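Local coordinates for protein 4-hydroxy-3-methylbut-2-enyl diphosphate reductase (Aquifex aeolicus, PDB 3DNF) that catalyses the reduction of (E)-4-hydroxy-3-methylbut-2-enyl diphosphate to isopentenyl and dimethylallyl diphosphate with an iron-sulfur cluster, the last step of the non-mevalonate isoprenoid pathway, at residues V203-G217 and L227-I241. Numbering follows the deposited sequence.
Sequences VKKLAPEVDVMIIIG and LYYISKELNPNTYHI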
loop_
_atom_site.group_PDB
_atom_site.type_symbol
_atom_site.label_atom_id
_atom_site.label_comp_id
_atom_site.label_asym_id
_atom_site.label_seq_id
_atom_site.Cartn_x
_atom_site.Cartn_y
_atom_site.Cartn_z
ATOM N N VAL B 203 -3.776 -21.830 17.854
ATOM C CA VAL B 203 -4.476 -21.645 19.138
ATOM C C VAL B 203 -5.966 -21.385 18.916
ATOM O O VAL B 203 -6.812 -21.944 19.621
ATOM C CB VAL B 203 -3.823 -20.519 19.976
ATOM C CG1 VAL B 203 -4.756 -20.024 21.073
ATOM C CG2 VAL B 203 -2.518 -21.017 20.570
ATOM N N LYS B 204 -6.280 -20.555 17.919
ATOM C CA LYS B 204 -7.672 -20.299 17.522
ATOM C C LYS B 204 -8.446 -21.583 17.221
ATOM O O LYS B 204 -9.590 -21.729 17.648
ATOM C CB LYS B 204 -7.749 -19.369 16.309
ATOM C CG LYS B 204 -7.574 -17.896 16.620
ATOM C CD LYS B 204 -8.544 -17.041 15.804
ATOM C CE LYS B 204 -8.246 -15.547 15.934
ATOM N NZ LYS B 204 -6.972 -15.170 15.264
ATOM N N LYS B 205 -7.820 -22.496 16.483
ATOM C CA LYS B 205 -8.459 -23.752 16.110
ATOM C C LYS B 205 -8.544 -24.734 17.284
ATOM O O LYS B 205 -9.537 -25.459 17.424
ATOM C CB LYS B 205 -7.744 -24.402 14.923
ATOM C CG LYS B 205 -7.896 -23.651 13.600
ATOM C CD LYS B 205 -7.424 -24.484 12.392
ATOM C CE LYS B 205 -5.942 -24.916 12.484
ATOM N NZ LYS B 205 -4.929 -23.833 12.242
ATOM N N LEU B 206 -7.518 -24.754 18.131
ATOM C CA LEU B 206 -7.486 -25.704 19.238
ATOM C C LEU B 206 -8.367 -25.283 20.421
ATOM O O LEU B 206 -9.040 -26.129 21.032
ATOM C CB LEU B 206 -6.045 -25.995 19.684
ATOM C CG LEU B 206 -5.831 -27.221 20.589
ATOM C CD1 LEU B 206 -6.398 -28.504 19.974
ATOM C CD2 LEU B 206 -4.360 -27.411 20.959
ATOM N N ALA B 207 -8.387 -23.983 20.718
ATOM C CA ALA B 207 -9.109 -23.449 21.890
ATOM C C ALA B 207 -10.518 -24.033 22.166
ATOM O O ALA B 207 -10.756 -24.537 23.262
ATOM C CB ALA B 207 -9.139 -21.914 21.879
ATOM N N PRO B 208 -11.448 -23.966 21.188
ATOM C CA PRO B 208 -12.809 -24.463 21.464
ATOM C C PRO B 208 -12.951 -25.993 21.414
ATOM O O PRO B 208 -13.996 -26.534 21.777
ATOM C CB PRO B 208 -13.657 -23.806 20.355
ATOM C CG PRO B 208 -12.711 -22.873 19.602
ATOM C CD PRO B 208 -11.349 -23.431 19.819
ATOM N N GLU B 209 -11.890 -26.669 20.991
ATOM C CA GLU B 209 -11.889 -28.098 20.711
ATOM C C GLU B 209 -11.336 -28.904 21.898
ATOM O O GLU B 209 -11.126 -30.116 21.795
ATOM C CB GLU B 209 -11.028 -28.320 19.463
ATOM C CG GLU B 209 -11.338 -29.535 18.614
ATOM C CD GLU B 209 -10.516 -29.562 17.322
ATOM O OE1 GLU B 209 -11.087 -29.938 16.270
ATOM O OE2 GLU B 209 -9.310 -29.208 17.354
ATOM N N VAL B 210 -11.096 -28.216 23.018
ATOM C CA VAL B 210 -10.555 -28.812 24.251
ATOM C C VAL B 210 -11.254 -28.222 25.484
ATOM O O VAL B 210 -11.885 -27.166 25.402
ATOM C CB VAL B 210 -8.995 -28.619 24.402
ATOM C CG1 VAL B 210 -8.213 -29.301 23.273
ATOM C CG2 VAL B 210 -8.614 -27.135 24.509
ATOM N N ASP B 211 -11.131 -28.897 26.626
ATOM C CA ASP B 211 -11.711 -28.403 27.875
ATOM C C ASP B 211 -10.908 -27.273 28.516
ATOM O O ASP B 211 -11.476 -26.258 28.923
ATOM C CB ASP B 211 -11.919 -29.547 28.865
ATOM C CG ASP B 211 -13.077 -30.468 28.420
ATOM O OD1 ASP B 211 -14.259 -29.809 28.170
ATOM O OD2 ASP B 211 -12.812 -31.846 28.309
ATOM N N VAL B 212 -9.593 -27.448 28.603
ATOM C CA VAL B 212 -8.719 -26.427 29.176
ATOM C C VAL B 212 -7.606 -26.119 28.201
ATOM O O VAL B 212 -7.081 -27.021 27.546
ATOM C CB VAL B 212 -8.118 -26.857 30.552
ATOM C CG1 VAL B 212 -7.692 -28.324 30.538
ATOM C CG2 VAL B 212 -6.928 -25.970 30.956
ATOM N N MET B 213 -7.286 -24.831 28.107
ATOM C CA MET B 213 -6.157 -24.336 27.336
ATOM C C MET B 213 -5.058 -23.850 28.275
ATOM O O MET B 213 -5.311 -23.050 29.177
ATOM C CB MET B 213 -6.616 -23.201 26.411
ATOM C CG MET B 213 -7.146 -23.664 25.060
ATOM S SD MET B 213 -5.916 -24.613 24.106
ATOM C CE MET B 213 -4.689 -23.387 23.640
ATOM N N ILE B 214 -3.843 -24.356 28.062
ATOM C CA ILE B 214 -2.637 -23.878 28.751
ATOM C C ILE B 214 -1.734 -23.114 27.785
ATOM O O ILE B 214 -1.336 -23.647 26.748
ATOM C CB ILE B 214 -1.821 -25.044 29.396
ATOM C CG1 ILE B 214 -2.700 -25.913 30.312
ATOM C CG2 ILE B 214 -0.569 -24.506 30.125
ATOM C CD1 ILE B 214 -3.406 -25.171 31.474
ATOM N N ILE B 215 -1.424 -21.867 28.133
ATOM C CA ILE B 215 -0.536 -21.012 27.343
ATOM C C ILE B 215 0.738 -20.751 28.152
ATOM O O ILE B 215 0.685 -20.198 29.262
ATOM C CB ILE B 215 -1.233 -19.668 26.929
ATOM C CG1 ILE B 215 -2.504 -19.914 26.077
ATOM C CG2 ILE B 215 -0.244 -18.705 26.266
ATOM C CD1 ILE B 215 -2.305 -20.706 24.779
ATOM N N ILE B 216 1.877 -21.178 27.610
ATOM C CA ILE B 216 3.148 -21.076 28.324
ATOM C C ILE B 216 3.993 -19.907 27.776
ATOM O O ILE B 216 4.009 -19.646 26.570
ATOM C CB ILE B 216 3.951 -22.407 28.259
ATOM C CG1 ILE B 216 3.092 -23.590 28.687
ATOM C CG2 ILE B 216 5.207 -22.330 29.148
ATOM C CD1 ILE B 216 3.585 -24.913 28.127
ATOM N N GLY B 217 4.676 -19.199 28.678
ATOM C CA GLY B 217 5.581 -18.131 28.282
ATOM C C GLY B 217 5.830 -17.124 29.375
ATOM O O GLY B 217 5.069 -17.046 30.349
ATOM N N LEU B 227 -1.358 -14.666 22.800
ATOM C CA LEU B 227 -1.781 -16.069 22.770
ATOM C C LEU B 227 -2.756 -16.374 23.900
ATOM O O LEU B 227 -3.777 -17.039 23.680
ATOM C CB LEU B 227 -0.582 -17.022 22.846
ATOM C CG LEU B 227 0.180 -17.424 21.587
ATOM C CD1 LEU B 227 1.166 -18.552 21.942
ATOM C CD2 LEU B 227 -0.748 -17.838 20.447
ATOM N N TYR B 228 -2.465 -15.876 25.102
ATOM C CA TYR B 228 -3.417 -16.002 26.213
ATOM C C TYR B 228 -4.781 -15.360 25.918
ATOM O O TYR B 228 -5.803 -16.033 26.016
ATOM C CB TYR B 228 -2.845 -15.485 27.540
ATOM C CG TYR B 228 -3.891 -15.390 28.642
ATOM C CD1 TYR B 228 -4.400 -16.545 29.246
ATOM C CD2 TYR B 228 -4.377 -14.150 29.071
ATOM C CE1 TYR B 228 -5.366 -16.463 30.251
ATOM C CE2 TYR B 228 -5.334 -14.067 30.066
ATOM C CZ TYR B 228 -5.814 -15.227 30.646
ATOM O OH TYR B 228 -6.757 -15.158 31.629
ATOM N N TYR B 229 -4.787 -14.082 25.535
ATOM C CA TYR B 229 -6.045 -13.350 25.296
ATOM C C TYR B 229 -6.895 -13.981 24.204
ATOM O O TYR B 229 -8.100 -14.163 24.377
ATOM C CB TYR B 229 -5.775 -11.892 24.927
ATOM C CG TYR B 229 -5.240 -11.047 26.052
ATOM C CD1 TYR B 229 -4.005 -10.420 25.934
ATOM C CD2 TYR B 229 -5.974 -10.861 27.231
ATOM C CE1 TYR B 229 -3.496 -9.640 26.948
ATOM C CE2 TYR B 229 -5.476 -10.074 28.259
ATOM C CZ TYR B 229 -4.229 -9.470 28.107
ATOM O OH TYR B 229 -3.707 -8.682 29.103
ATOM N N ILE B 230 -6.253 -14.314 23.083
ATOM C CA ILE B 230 -6.918 -14.968 21.951
ATOM C C ILE B 230 -7.626 -16.257 22.391
ATOM O O ILE B 230 -8.764 -16.516 21.991
ATOM C CB ILE B 230 -5.915 -15.210 20.772
ATOM C CG1 ILE B 230 -6.613 -15.696 19.505
ATOM C CG2 ILE B 230 -4.824 -16.188 21.144
ATOM C CD1 ILE B 230 -5.636 -15.901 18.341
ATOM N N SER B 231 -6.954 -17.029 23.244
ATOM C CA SER B 231 -7.475 -18.290 23.756
ATOM C C SER B 231 -8.584 -18.070 24.789
ATOM O O SER B 231 -9.631 -18.706 24.711
ATOM C CB SER B 231 -6.343 -19.120 24.362
ATOM O OG SER B 231 -6.841 -20.334 24.915
ATOM N N LYS B 232 -8.332 -17.161 25.734
ATOM C CA LYS B 232 -9.260 -16.792 26.808
ATOM C C LYS B 232 -10.599 -16.287 26.255
ATOM O O LYS B 232 -11.641 -16.416 26.898
ATOM C CB LYS B 232 -8.593 -15.734 27.708
ATOM C CG LYS B 232 -9.432 -15.219 28.868
ATOM C CD LYS B 232 -9.526 -16.235 29.998
ATOM C CE LYS B 232 -10.422 -15.716 31.110
ATOM N NZ LYS B 232 -10.308 -16.651 32.351
ATOM N N GLU B 233 -10.549 -15.716 25.055
ATOM C CA GLU B 233 -11.725 -15.234 24.346
ATOM C C GLU B 233 -12.572 -16.377 23.778
ATOM O O GLU B 233 -13.793 -16.252 23.669
ATOM C CB GLU B 233 -11.277 -14.307 23.216
ATOM C CG GLU B 233 -12.396 -13.714 22.383
ATOM C CD GLU B 233 -11.867 -12.919 21.205
ATOM O OE1 GLU B 233 -10.683 -12.507 21.237
ATOM O OE2 GLU B 233 -12.646 -12.699 20.251
ATOM N N LEU B 234 -11.921 -17.483 23.418
ATOM C CA LEU B 234 -12.608 -18.626 22.799
ATOM C C LEU B 234 -12.865 -19.784 23.765
ATOM O O LEU B 234 -13.642 -20.695 23.459
ATOM C CB LEU B 234 -11.830 -19.139 21.582
ATOM C CG LEU B 234 -11.575 -18.179 20.419
ATOM C CD1 LEU B 234 -10.546 -18.773 19.465
ATOM C CD2 LEU B 234 -12.863 -17.827 19.685
ATOM N N ASN B 235 -12.194 -19.745 24.919
ATOM C CA ASN B 235 -12.329 -20.772 25.939
ATOM C C ASN B 235 -11.931 -20.126 27.292
ATOM O O ASN B 235 -10.734 -19.781 27.501
ATOM C CB ASN B 235 -11.417 -21.992 25.606
ATOM C CG ASN B 235 -11.632 -23.143 26.618
ATOM O OD1 ASN B 235 -12.012 -22.879 27.863
ATOM N ND2 ASN B 235 -11.400 -24.326 26.167
ATOM N N PRO B 236 -12.931 -19.957 28.211
ATOM C CA PRO B 236 -12.684 -19.328 29.543
ATOM C C PRO B 236 -11.592 -20.032 30.373
ATOM O O PRO B 236 -10.867 -19.402 31.148
ATOM C CB PRO B 236 -14.087 -19.437 30.230
ATOM C CG PRO B 236 -14.809 -20.499 29.486
ATOM C CD PRO B 236 -14.372 -20.361 28.050
ATOM N N ASN B 237 -11.437 -21.351 30.133
ATOM C CA ASN B 237 -10.488 -22.163 30.890
ATOM C C ASN B 237 -9.089 -22.113 30.298
ATOM O O ASN B 237 -8.393 -23.131 30.225
ATOM C CB ASN B 237 -10.996 -23.602 31.003
ATOM C CG ASN B 237 -12.368 -23.682 31.634
ATOM O OD1 ASN B 237 -12.558 -23.142 32.757
ATOM N ND2 ASN B 237 -13.268 -24.282 31.009
ATOM N N THR B 238 -8.697 -20.907 29.864
ATOM C CA THR B 238 -7.333 -20.670 29.432
ATOM C C THR B 238 -6.565 -20.123 30.654
ATOM O O THR B 238 -7.039 -19.228 31.369
ATOM C CB THR B 238 -7.245 -19.670 28.256
ATOM O OG1 THR B 238 -7.983 -20.185 27.136
ATOM C CG2 THR B 238 -5.767 -19.427 27.838
ATOM N N TYR B 239 -5.364 -20.673 30.887
ATOM C CA TYR B 239 -4.526 -20.222 31.975
ATOM C C TYR B 239 -3.175 -19.966 31.385
ATOM O O TYR B 239 -2.659 -20.794 30.632
ATOM C CB TYR B 239 -4.459 -21.280 33.074
ATOM C CG TYR B 239 -5.825 -21.639 33.635
ATOM C CD1 TYR B 239 -6.541 -22.729 33.138
ATOM C CD2 TYR B 239 -6.412 -20.872 34.645
ATOM C CE1 TYR B 239 -7.803 -23.053 33.635
ATOM C CE2 TYR B 239 -7.668 -21.188 35.154
ATOM C CZ TYR B 239 -8.360 -22.281 34.646
ATOM O OH TYR B 239 -9.609 -22.598 35.149
ATOM N N HIS B 240 -2.620 -18.802 31.690
ATOM C CA HIS B 240 -1.253 -18.512 31.282
ATOM C C HIS B 240 -0.275 -18.874 32.407
ATOM O O HIS B 240 -0.517 -18.549 33.569
ATOM C CB HIS B 240 -1.111 -17.043 30.870
ATOM C CG HIS B 240 0.310 -16.599 30.748
ATOM N ND1 HIS B 240 0.927 -15.816 31.701
ATOM C CD2 HIS B 240 1.255 -16.873 29.818
ATOM C CE1 HIS B 240 2.183 -15.610 31.352
ATOM N NE2 HIS B 240 2.406 -16.239 30.214
ATOM N N ILE B 241 0.815 -19.569 32.069
ATOM C CA ILE B 241 1.822 -19.968 33.066
ATOM C C ILE B 241 3.254 -19.822 32.529
ATOM O O ILE B 241 3.473 -19.914 31.323
ATOM C CB ILE B 241 1.611 -21.424 33.586
ATOM C CG1 ILE B 241 1.698 -22.438 32.442
ATOM C CG2 ILE B 241 0.276 -21.569 34.324
ATOM C CD1 ILE B 241 2.019 -23.849 32.899
#
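M213–I216 and T238–I241 pair as parallel strands of a beta-alpha-beta unit whose helix, 222-234, packs over the sheet and against helix 195-206 in one lobe of this trilobal α/β enzyme. Strand 238-241 is outermost in its sheet. Y239 N binds M213 O, and the nearly straight bond from I215 N to Y239 O (3.0 Å, 178°) continues the pairing. On the helix side, I215 CG2 lies 3.8 Å from L227 CB, while its CG1 meets T238 CG2. S231 OG lies against M213 CB (3.2 Å) and shares a hydrogen bond with T238 OG1, tying helix to strand. Between the helices, V203 CG2 meets L227 CD2, and the side chain of K204 crosses I230 at about a right angle. N235 ties together the two chain segments that lead into the strands: its chi1 of -175° turns CG away from the backbone N, which carries ND2 to A207 O at 3.0 Å, that oxygen lying in the amide plane, and ND2 also bonds weakly to D211 O. A leucine here would probably leave A207 O without this donor and undo the Asx turn. That turn is closed by N237 N, which donates to N235 OD1 at 2.8 Å.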